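Local atomic coordinates of phospholethanolamine N-methyltransferase 2 (PDB entry 4KRI), a protein that probably catalyses S-adenosylmethionine-dependent N-methylation of phosphomonomethylethanolamine on the nematode pathway to phosphocholine. Residues A[88-93]-A[134-139]; A[97-102]-A[158-163]; A[223-228]-A[287-292]. One frame throughout, in Å; residues are numbered along the deposited sequence.

Interaction 1 of 3, residues A[88-93]-A[134-139]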
loop_
_atom_site.group_PDB
_atom_site.type_symbol
_atom_site.label_atom_id
_atom_site.label_comp_id
_atom_site.label_asym_id
_atom_site.label_seq_id
_atom_site.Cartn_x
_atom_site.Cartn_y
_atom_site.Cartn_z
ATOM N N THR A 88 1.940 -20.633 -14.872
ATOM C CA THR A 88 2.963 -21.294 -15.667
ATOM C C THR A 88 2.936 -20.801 -17.108
ATOM O O THR A 88 3.970 -20.421 -17.656
ATOM C CB THR A 88 2.782 -22.817 -15.635
ATOM O OG1 THR A 88 2.929 -23.270 -14.285
ATOM C CG2 THR A 88 3.822 -23.501 -16.509
ATOM N N ALA A 89 1.752 -20.771 -17.707
ATOM C CA ALA A 89 1.626 -20.384 -19.112
ATOM C C ALA A 89 1.956 -18.904 -19.280
ATOM O O ALA A 89 2.556 -18.498 -20.272
ATOM C CB ALA A 89 0.221 -20.683 -19.628
ATOM N N ALA A 90 1.557 -18.094 -18.306
ATOM C CA ALA A 90 1.855 -16.666 -18.359
ATOM C C ALA A 90 3.360 -16.415 -18.321
ATOM O O ALA A 90 3.882 -15.635 -19.116
ATOM C CB ALA A 90 1.152 -15.930 -17.223
ATOM N N LEU A 91 4.057 -17.089 -17.409
ATOM C CA LEU A 91 5.511 -16.975 -17.312
ATOM C C LEU A 91 6.207 -17.444 -18.584
ATOM O O LEU A 91 7.154 -16.804 -19.046
ATOM C CB LEU A 91 6.035 -17.755 -16.102
ATOM C CG LEU A 91 5.786 -17.061 -14.757
ATOM C CD1 LEU A 91 6.039 -18.024 -13.599
ATOM C CD2 LEU A 91 6.683 -15.832 -14.610
ATOM N N ARG A 92 5.748 -18.550 -19.161
ATOM C CA ARG A 92 6.378 -19.026 -20.389
ATOM C C ARG A 92 6.202 -18.042 -21.548
ATOM O O ARG A 92 7.091 -17.899 -22.385
ATOM C CB ARG A 92 5.861 -20.419 -20.773
ATOM C CG ARG A 92 6.368 -21.509 -19.844
ATOM C CD ARG A 92 5.871 -22.894 -20.254
ATOM N NE ARG A 92 6.274 -23.901 -19.275
ATOM C CZ ARG A 92 5.702 -25.096 -19.130
ATOM N NH1 ARG A 92 4.682 -25.453 -19.903
ATOM N NH2 ARG A 92 6.151 -25.932 -18.198
ATOM N N SER A 93 5.070 -17.342 -21.583
ATOM C CA SER A 93 4.761 -16.482 -22.721
ATOM C C SER A 93 5.542 -15.170 -22.697
ATOM O O SER A 93 5.715 -14.528 -23.739
ATOM C CB SER A 93 3.270 -16.156 -22.748
ATOM O OG SER A 93 2.993 -15.106 -21.832
ATOM N N VAL A 134 12.182 -18.791 -12.725
ATOM C CA VAL A 134 11.565 -17.510 -13.034
ATOM C C VAL A 134 10.296 -17.386 -12.212
ATOM O O VAL A 134 9.728 -18.391 -11.774
ATOM C CB VAL A 134 11.211 -17.350 -14.533
ATOM C CG1 VAL A 134 12.478 -17.280 -15.372
ATOM C CG2 VAL A 134 10.287 -18.477 -15.011
ATOM N N GLY A 135 9.852 -16.153 -12.006
ATOM C CA GLY A 135 8.645 -15.912 -11.242
ATOM C C GLY A 135 8.237 -14.469 -11.421
ATOM O O GLY A 135 8.896 -13.719 -12.144
ATOM N N PHE A 136 7.152 -14.068 -10.771
ATOM C CA PHE A 136 6.722 -12.681 -10.874
ATOM C C PHE A 136 7.183 -11.838 -9.702
ATOM O O PHE A 136 6.996 -12.216 -8.543
ATOM C CB PHE A 136 5.196 -12.598 -10.990
ATOM C CG PHE A 136 4.677 -12.987 -12.336
ATOM C CD1 PHE A 136 4.993 -12.232 -13.464
ATOM C CD2 PHE A 136 3.859 -14.104 -12.485
ATOM C CE1 PHE A 136 4.513 -12.599 -14.722
ATOM C CE2 PHE A 136 3.375 -14.474 -13.728
ATOM C CZ PHE A 136 3.707 -13.722 -14.858
ATOM N N GLN A 137 7.789 -10.694 -10.010
ATOM C CA GLN A 137 8.095 -9.683 -9.006
ATOM C C GLN A 137 6.891 -8.757 -8.869
ATOM O O GLN A 137 6.299 -8.337 -9.866
ATOM C CB GLN A 137 9.334 -8.876 -9.413
ATOM C CG GLN A 137 9.628 -7.677 -8.515
ATOM C CD GLN A 137 10.861 -6.917 -8.958
ATOM O OE1 GLN A 137 11.934 -7.500 -9.130
ATOM N NE2 GLN A 137 10.718 -5.611 -9.149
ATOM N N PHE A 138 6.522 -8.448 -7.633
ATOM C CA PHE A 138 5.360 -7.604 -7.371
ATOM C C PHE A 138 5.626 -6.121 -7.662
ATOM O O PHE A 138 6.686 -5.587 -7.307
ATOM C CB PHE A 138 4.919 -7.777 -5.912
ATOM C CG PHE A 138 3.781 -6.885 -5.520
ATOM C CD1 PHE A 138 2.471 -7.233 -5.842
ATOM C CD2 PHE A 138 4.020 -5.691 -4.856
ATOM C CE1 PHE A 138 1.414 -6.408 -5.491
ATOM C CE2 PHE A 138 2.962 -4.863 -4.502
ATOM C CZ PHE A 138 1.669 -5.222 -4.815
ATOM N N TYR A 139 4.666 -5.461 -8.317
ATOM C CA TYR A 139 4.718 -4.009 -8.473
ATOM C C TYR A 139 3.562 -3.295 -7.763
ATOM O O TYR A 139 3.795 -2.396 -6.952
ATOM C CB TYR A 139 4.783 -3.594 -9.948
ATOM C CG TYR A 139 4.906 -2.102 -10.117
ATOM C CD1 TYR A 139 6.125 -1.457 -9.929
ATOM C CD2 TYR A 139 3.804 -1.328 -10.447
ATOM C CE1 TYR A 139 6.235 -0.079 -10.069
ATOM C CE2 TYR A 139 3.909 0.045 -10.592
ATOM C CZ TYR A 139 5.119 0.663 -10.411
ATOM O OH TYR A 139 5.198 2.033 -10.561
#
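Leu-91 and Phe-136 both turn their CG atoms opposite their own carbonyl carbons, with chi1 at -76° and -75°, and these torsions lay the leucine over the phenylalanine ring. The contact is helix-on-sheet packing in the N-terminal part of the protein: the last turns of helix 80-93 run nearly at right angles to strand 132-143, and their short axes come within 9.0 Å of each other. It is wholly apolar across the interface. Leu-91 CD2 stands almost centrally above one face of the Phe-136 ring, 3.7 Å from its centroid and 12° off the normal, which makes a CH-pi contact. The two side chains run in opposing directions as they pass, and Leu-91 CG also approaches the ring, 3.7 Å from Phe-136 CE2. The other branch meets the strand backbone, with Leu-91 CD1 4.1 Å from Gly-135 CA. Val-134 adds a looser contact through CG2. Ala-90 approaches the ring from its edge, with Ala-90 CB 4.1 Å from Phe-136 CZ, so two consecutive helix residues touch the ring, one over a face and the other at the edge. Beyond the pair, Leu-127 and Phe-125 pack on Leu-91, while Leu-67 packs on Ala-90. All five touching residues are buried. Where the helix ends, Ser-93 OG donates a hydrogen bond to Ala-90 O at 2.9 Å.

Interaction 2 of 3, residues A[97-102]-A[158-163]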
loop_
_atom_site.group_PDB
_atom_site.type_symbol
_atom_site.label_atom_id
_atom_site.label_comp_id
_atom_site.label_asym_id
_atom_site.label_seq_id
_atom_site.Cartn_x
_atom_site.Cartn_y
_atom_site.Cartn_z
ATOM N N ASP A 97 11.621 -9.636 -17.734
ATOM C CA ASP A 97 11.243 -8.221 -17.539
ATOM C C ASP A 97 9.912 -7.858 -18.194
ATOM O O ASP A 97 9.486 -6.706 -18.123
ATOM C CB ASP A 97 12.326 -7.243 -18.002
ATOM C CG ASP A 97 13.652 -7.470 -17.323
ATOM O OD1 ASP A 97 13.658 -7.805 -16.120
ATOM O OD2 ASP A 97 14.687 -7.316 -18.004
ATOM N N GLY A 98 9.257 -8.834 -18.810
ATOM C CA GLY A 98 7.943 -8.612 -19.396
ATOM C C GLY A 98 6.912 -8.366 -18.308
ATOM O O GLY A 98 7.076 -8.821 -17.175
ATOM N N VAL A 99 5.853 -7.634 -18.640
ATOM C CA VAL A 99 4.909 -7.187 -17.631
ATOM C C VAL A 99 3.587 -7.930 -17.781
ATOM O O VAL A 99 3.079 -8.076 -18.888
ATOM C CB VAL A 99 4.645 -5.678 -17.776
ATOM C CG1 VAL A 99 3.609 -5.215 -16.750
ATOM C CG2 VAL A 99 5.948 -4.905 -17.614
ATOM N N LEU A 100 3.046 -8.417 -16.663
ATOM C CA LEU A 100 1.691 -8.963 -16.636
ATOM C C LEU A 100 0.774 -7.957 -15.987
ATOM O O LEU A 100 1.010 -7.545 -14.857
ATOM C CB LEU A 100 1.638 -10.274 -15.838
ATOM C CG LEU A 100 0.251 -10.832 -15.493
ATOM C CD1 LEU A 100 -0.560 -11.176 -16.750
ATOM C CD2 LEU A 100 0.394 -12.064 -14.614
ATOM N N ILE A 101 -0.270 -7.558 -16.707
ATOM C CA ILE A 101 -1.334 -6.738 -16.145
ATOM C C ILE A 101 -2.554 -7.642 -16.050
ATOM O O ILE A 101 -3.070 -8.106 -17.065
ATOM C CB ILE A 101 -1.662 -5.537 -17.057
ATOM C CG1 ILE A 101 -0.422 -4.652 -17.272
ATOM C CG2 ILE A 101 -2.812 -4.721 -16.470
ATOM C CD1 ILE A 101 0.195 -4.082 -15.960
ATOM N N LEU A 102 -3.000 -7.924 -14.832
ATOM C CA LEU A 102 -4.066 -8.881 -14.631
ATOM C C LEU A 102 -5.237 -8.197 -13.945
ATOM O O LEU A 102 -5.102 -7.688 -12.837
ATOM C CB LEU A 102 -3.573 -10.060 -13.780
ATOM C CG LEU A 102 -4.667 -10.980 -13.218
ATOM C CD1 LEU A 102 -5.282 -11.796 -14.309
ATOM C CD2 LEU A 102 -4.106 -11.884 -12.129
ATOM N N ILE A 158 -6.558 -4.802 -10.276
ATOM C CA ILE A 158 -5.561 -4.916 -11.336
ATOM C C ILE A 158 -4.223 -5.197 -10.677
ATOM O O ILE A 158 -3.744 -4.389 -9.883
ATOM C CB ILE A 158 -5.412 -3.608 -12.107
ATOM C CG1 ILE A 158 -6.767 -3.170 -12.680
ATOM C CG2 ILE A 158 -4.376 -3.763 -13.235
ATOM C CD1 ILE A 158 -6.774 -1.716 -13.141
ATOM N N TRP A 159 -3.614 -6.333 -10.993
ATOM C CA TRP A 159 -2.253 -6.591 -10.523
ATOM C C TRP A 159 -1.278 -6.172 -11.602
ATOM O O TRP A 159 -1.493 -6.444 -12.774
ATOM C CB TRP A 159 -2.039 -8.092 -10.247
ATOM C CG TRP A 159 -2.651 -8.609 -8.985
ATOM C CD1 TRP A 159 -2.012 -8.850 -7.799
ATOM C CD2 TRP A 159 -4.015 -8.981 -8.785
ATOM N NE1 TRP A 159 -2.907 -9.348 -6.872
ATOM C CE2 TRP A 159 -4.143 -9.429 -7.454
ATOM C CE3 TRP A 159 -5.150 -8.976 -9.605
ATOM C CZ2 TRP A 159 -5.359 -9.868 -6.924
ATOM C CZ3 TRP A 159 -6.352 -9.405 -9.078
ATOM C CH2 TRP A 159 -6.447 -9.842 -7.750
ATOM N N THR A 160 -0.188 -5.535 -11.202
ATOM C CA THR A 160 0.917 -5.258 -12.114
ATOM C C THR A 160 2.089 -6.074 -11.600
ATOM O O THR A 160 2.542 -5.845 -10.484
ATOM C CB THR A 160 1.310 -3.761 -12.074
ATOM O OG1 THR A 160 0.206 -2.958 -12.525
ATOM C CG2 THR A 160 2.492 -3.501 -13.002
ATOM N N LEU A 161 2.573 -7.020 -12.407
ATOM C CA LEU A 161 3.668 -7.919 -12.002
ATOM C C LEU A 161 4.695 -7.985 -13.122
ATOM O O LEU A 161 4.358 -7.753 -14.279
ATOM C CB LEU A 161 3.107 -9.327 -11.757
ATOM C CG LEU A 161 1.919 -9.459 -10.799
ATOM C CD1 LEU A 161 1.301 -10.855 -10.900
ATOM C CD2 LEU A 161 2.348 -9.176 -9.374
ATOM N N MET A 162 5.945 -8.302 -12.790
ATOM C CA MET A 162 6.991 -8.378 -13.807
ATOM C C MET A 162 7.717 -9.713 -13.719
ATOM O O MET A 162 8.051 -10.167 -12.621
ATOM C CB MET A 162 7.985 -7.221 -13.602
ATOM C CG MET A 162 9.076 -7.123 -14.657
ATOM S SD MET A 162 9.913 -5.511 -14.663
ATOM C CE MET A 162 9.082 -4.715 -13.274
ATOM N N LYS A 163 7.975 -10.343 -14.862
ATOM C CA LYS A 163 8.709 -11.609 -14.872
ATOM C C LYS A 163 10.182 -11.367 -14.568
ATOM O O LYS A 163 10.811 -10.522 -15.202
ATOM C CB LYS A 163 8.608 -12.265 -16.240
ATOM C CG LYS A 163 9.295 -13.630 -16.300
ATOM C CD LYS A 163 9.263 -14.216 -17.711
ATOM C CE LYS A 163 10.019 -15.538 -17.758
ATOM N NZ LYS A 163 9.905 -16.224 -19.078
#
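Leu-100 and Leu-161 form the apolar middle of this contact, their side chains running next to each other in the same direction with Leu-100 CD2 4.0 Å from Leu-161 CD1. They are a hydrogen-bonded pair of two antiparallel strands, 98-105 and 156-166, within the sheet of the N-terminal region. Leu-102 and Trp-159 project from the same face: Leu-102 CD2 meets the six-membered part of the indole at CE3, and the carbonyl oxygen of Leu-102 sits at the ring edge, 3.5 Å from Trp-159 CE3. Phe-122 of helix 114-124 covers this side of the sheet, touching Leu-102 and Leu-161 and meeting Trp-159 edge-to-face, while Trp-159 NE1 hydrogen-bonds to Thr-119 OG1.

The other face carries Val-99, Ile-101, Thr-160 and Met-162; here Leu-14 and Val-17 of helix 5-18 pack on Val-99, and Val-17 also on Thr-160. Ile-101 sends CG1 to the side away from its carbonyl carbon (chi1 -59°), and this torsion and chi2 of -58° together bring CD1 to Thr-160, while Ile-101 CG2 lies 3.7 Å from Ile-158 CG2.

The backbones are joined by six hydrogen bonds. Leu-100, Leu-102 and their partners Leu-161 and Trp-159 each donate and accept one; the shortest links Trp-159 N to Leu-102 O at 2.7 Å. Towards Gly-98 the contact reaches its polar edge. Met-162 CG lies against the Asp-97 carbonyl oxygen, and Lys-163, fully extended, carries its amine away from the strand to Glu-129 in a salt bridge and to the carbonyl oxygens of Leu-91 and Leu-94. Asp-97 OD1 forms a salt bridge with Lys-164. At this outer edge Asp-97 N donates to Lys-163 O at 2.8 Å, with an N-H...O angle of 147°.

Interaction 3 of 3, residues A[223-228]-A[287-292]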
loop_
_atom_site.group_PDB
_atom_site.type_symbol
_atom_site.label_atom_id
_atom_site.label_comp_id
_atom_site.label_asym_id
_atom_site.label_seq_id
_atom_site.Cartn_x
_atom_site.Cartn_y
_atom_site.Cartn_z
ATOM N N GLY A 223 -12.950 18.432 -1.912
ATOM C CA GLY A 223 -12.580 18.067 -3.265
ATOM C C GLY A 223 -11.086 18.126 -3.531
ATOM O O GLY A 223 -10.628 17.636 -4.574
ATOM N N GLN A 224 -10.321 18.733 -2.627
ATOM C CA GLN A 224 -8.866 18.692 -2.780
ATOM C C GLN A 224 -8.354 17.256 -2.685
ATOM O O GLN A 224 -9.011 16.387 -2.103
ATOM C CB GLN A 224 -8.157 19.628 -1.789
ATOM C CG GLN A 224 -8.410 21.108 -2.126
ATOM C CD GLN A 224 -7.718 22.057 -1.177
ATOM O OE1 GLN A 224 -7.779 21.892 0.045
ATOM N NE2 GLN A 224 -7.037 23.062 -1.736
ATOM N N ARG A 225 -7.199 16.998 -3.295
ATOM C CA ARG A 225 -6.714 15.626 -3.414
ATOM C C ARG A 225 -5.605 15.332 -2.431
ATOM O O ARG A 225 -4.613 16.068 -2.364
ATOM C CB ARG A 225 -6.217 15.378 -4.842
ATOM C CG ARG A 225 -7.309 15.610 -5.900
ATOM C CD ARG A 225 -6.939 15.046 -7.271
ATOM N NE ARG A 225 -6.623 13.621 -7.200
ATOM C CZ ARG A 225 -5.406 13.114 -7.382
ATOM N NH1 ARG A 225 -4.385 13.911 -7.670
ATOM N NH2 ARG A 225 -5.209 11.805 -7.290
ATOM N N MET A 226 -5.760 14.247 -1.679
ATOM C CA MET A 226 -4.762 13.863 -0.694
ATOM C C MET A 226 -4.212 12.469 -0.971
ATOM O O MET A 226 -4.971 11.545 -1.273
ATOM C CB MET A 226 -5.366 13.916 0.724
ATOM C CG MET A 226 -4.484 13.278 1.806
ATOM S SD MET A 226 -5.273 13.378 3.451
ATOM C CE MET A 226 -4.939 15.089 3.850
ATOM N N LEU A 227 -2.890 12.333 -0.870
ATOM C CA LEU A 227 -2.242 11.028 -0.911
ATOM C C LEU A 227 -1.910 10.631 0.508
ATOM O O LEU A 227 -1.217 11.378 1.217
ATOM C CB LEU A 227 -0.932 11.104 -1.718
ATOM C CG LEU A 227 -0.105 9.810 -1.719
ATOM C CD1 LEU A 227 -0.845 8.700 -2.486
ATOM C CD2 LEU A 227 1.269 10.068 -2.339
ATOM N N ASP A 228 -2.384 9.459 0.938
ATOM C CA ASP A 228 -2.049 8.967 2.284
ATOM C C ASP A 228 -1.060 7.830 2.140
ATOM O O ASP A 228 -1.383 6.801 1.564
ATOM C CB ASP A 228 -3.326 8.482 3.000
ATOM C CG ASP A 228 -3.081 8.077 4.456
ATOM O OD1 ASP A 228 -2.063 7.398 4.747
ATOM O OD2 ASP A 228 -3.911 8.436 5.331
ATOM N N PRO A 287 2.760 13.192 -11.306
ATOM C CA PRO A 287 3.446 14.364 -10.755
ATOM C C PRO A 287 2.530 15.577 -10.672
ATOM O O PRO A 287 1.598 15.712 -11.496
ATOM C CB PRO A 287 4.553 14.651 -11.784
ATOM C CG PRO A 287 4.498 13.521 -12.790
ATOM C CD PRO A 287 3.147 12.913 -12.699
ATOM N N ASN A 288 2.803 16.445 -9.697
ATOM C CA ASN A 288 2.119 17.728 -9.563
ATOM C C ASN A 288 0.620 17.562 -9.472
ATOM O O ASN A 288 -0.125 18.353 -10.031
ATOM C CB ASN A 288 2.444 18.640 -10.749
ATOM C CG ASN A 288 3.923 18.951 -10.848
ATOM O OD1 ASN A 288 4.544 19.392 -9.877
ATOM N ND2 ASN A 288 4.501 18.703 -12.019
ATOM N N SER A 289 0.179 16.547 -8.750
ATOM C CA SER A 289 -1.232 16.188 -8.805
ATOM C C SER A 289 -1.937 16.238 -7.456
ATOM O O SER A 289 -3.170 16.354 -7.412
ATOM C CB SER A 289 -1.419 14.821 -9.464
ATOM O OG SER A 289 -0.968 13.791 -8.618
ATOM N N PHE A 290 -1.179 16.163 -6.362
ATOM C CA PHE A 290 -1.795 16.158 -5.032
ATOM C C PHE A 290 -1.733 17.498 -4.320
ATOM O O PHE A 290 -0.691 18.151 -4.285
ATOM C CB PHE A 290 -1.175 15.063 -4.135
ATOM C CG PHE A 290 -1.530 13.668 -4.578
ATOM C CD1 PHE A 290 -2.768 13.128 -4.269
ATOM C CD2 PHE A 290 -0.640 12.907 -5.320
ATOM C CE1 PHE A 290 -3.106 11.848 -4.685
ATOM C CE2 PHE A 290 -0.983 11.622 -5.739
ATOM C CZ PHE A 290 -2.210 11.101 -5.419
ATOM N N ASP A 291 -2.853 17.891 -3.711
ATOM C CA ASP A 291 -2.852 19.057 -2.830
ATOM C C ASP A 291 -2.130 18.791 -1.507
ATOM O O ASP A 291 -1.507 19.693 -0.949
ATOM C CB ASP A 291 -4.288 19.514 -2.552
ATOM C CG ASP A 291 -4.985 19.987 -3.798
ATOM O OD1 ASP A 291 -4.666 21.115 -4.254
ATOM O OD2 ASP A 291 -5.835 19.234 -4.333
ATOM N N TYR A 292 -2.226 17.557 -1.011
ATOM C CA TYR A 292 -1.672 17.176 0.282
ATOM C C TYR A 292 -1.082 15.798 0.202
ATOM O O TYR A 292 -1.595 14.933 -0.501
ATOM C CB TYR A 292 -2.776 17.144 1.367
ATOM C CG TYR A 292 -3.537 18.431 1.431
ATOM C CD1 TYR A 292 -2.974 19.557 2.024
ATOM C CD2 TYR A 292 -4.811 18.532 0.889
ATOM C CE1 TYR A 292 -3.665 20.754 2.069
ATOM C CE2 TYR A 292 -5.511 19.730 0.927
ATOM C CZ TYR A 292 -4.930 20.831 1.519
ATOM O OH TYR A 292 -5.618 22.023 1.555
HETATM O O HOH W 1 -7.017 23.480 -4.640
#
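Phe-290 lies between Leu-227 and Arg-225, in a parallel pairing of strands 225-229 and 290-296 in the Rossmann-like methyltransferase domain. Leu-227 CB sits over the centre of one ring face, 3.6 Å from the Phe-290 centroid, as a CH-pi contact. The Arg-225 guanidinium covers the opposite face off-centre, its plane 31° from that of the ring; this is a cation-pi contact with Arg-225 CZ 4.3 Å from the centroid. A bend at chi3 (56°) brings the group there, and Arg-225 NH1 gives a weak bond to Ser-289 O.

The strands register at Met-226 and Tyr-292. Arg-225 O accepts from Tyr-292 N and, weakly, from Asp-291 N, while Leu-227 N donates to Tyr-292 O at 2.9 Å. At Asp-291 the chain turns a corner, and its OD2 uses the anti lone pair to receive Arg-225 N at 2.8 Å, in a nearly straight bond of 174°. Tyr-292 OH donates to Gln-224 OE1 at 2.6 Å, approaching from above the amide plane.

Farther out, Gln-247 OE1 of the neighbouring strand accepts from Arg-225 NE and so helps hold the guanidinium in place. Gln-224 OE1 also receives Lys-221 N, and Phe-217 meets the Tyr-292 ring edge-to-face. Asp-291 OD1 forms a salt bridge with Lys-317, which should favour the charged carboxylate. One water accepts from Gln-224 NE2 and donates weakly to Asp-291 OD1.

Overall arrangement
Interactions 1 and 2 belong to one region, their centres 8 Å apart. Strands 132-143 and 156-166 are neighbours there, joined by a probable hydrogen bond between Gln-137 N and Met-162 O, and Phe-136 packs against Leu-100. Their segments alternate along the chain, so the helix packing and strand pairing are interwoven within the N-terminal family region. Interaction 3 follows later in the sequence, in the region that holds the bound S-adenosylhomocysteine; its centre lies about 33 Å from that of interaction 1 and 26 Å from that of interaction 2. The first two thus lie in the N-terminal part, whereas the third pairs two strands of the ligand-binding methyltransferase domain.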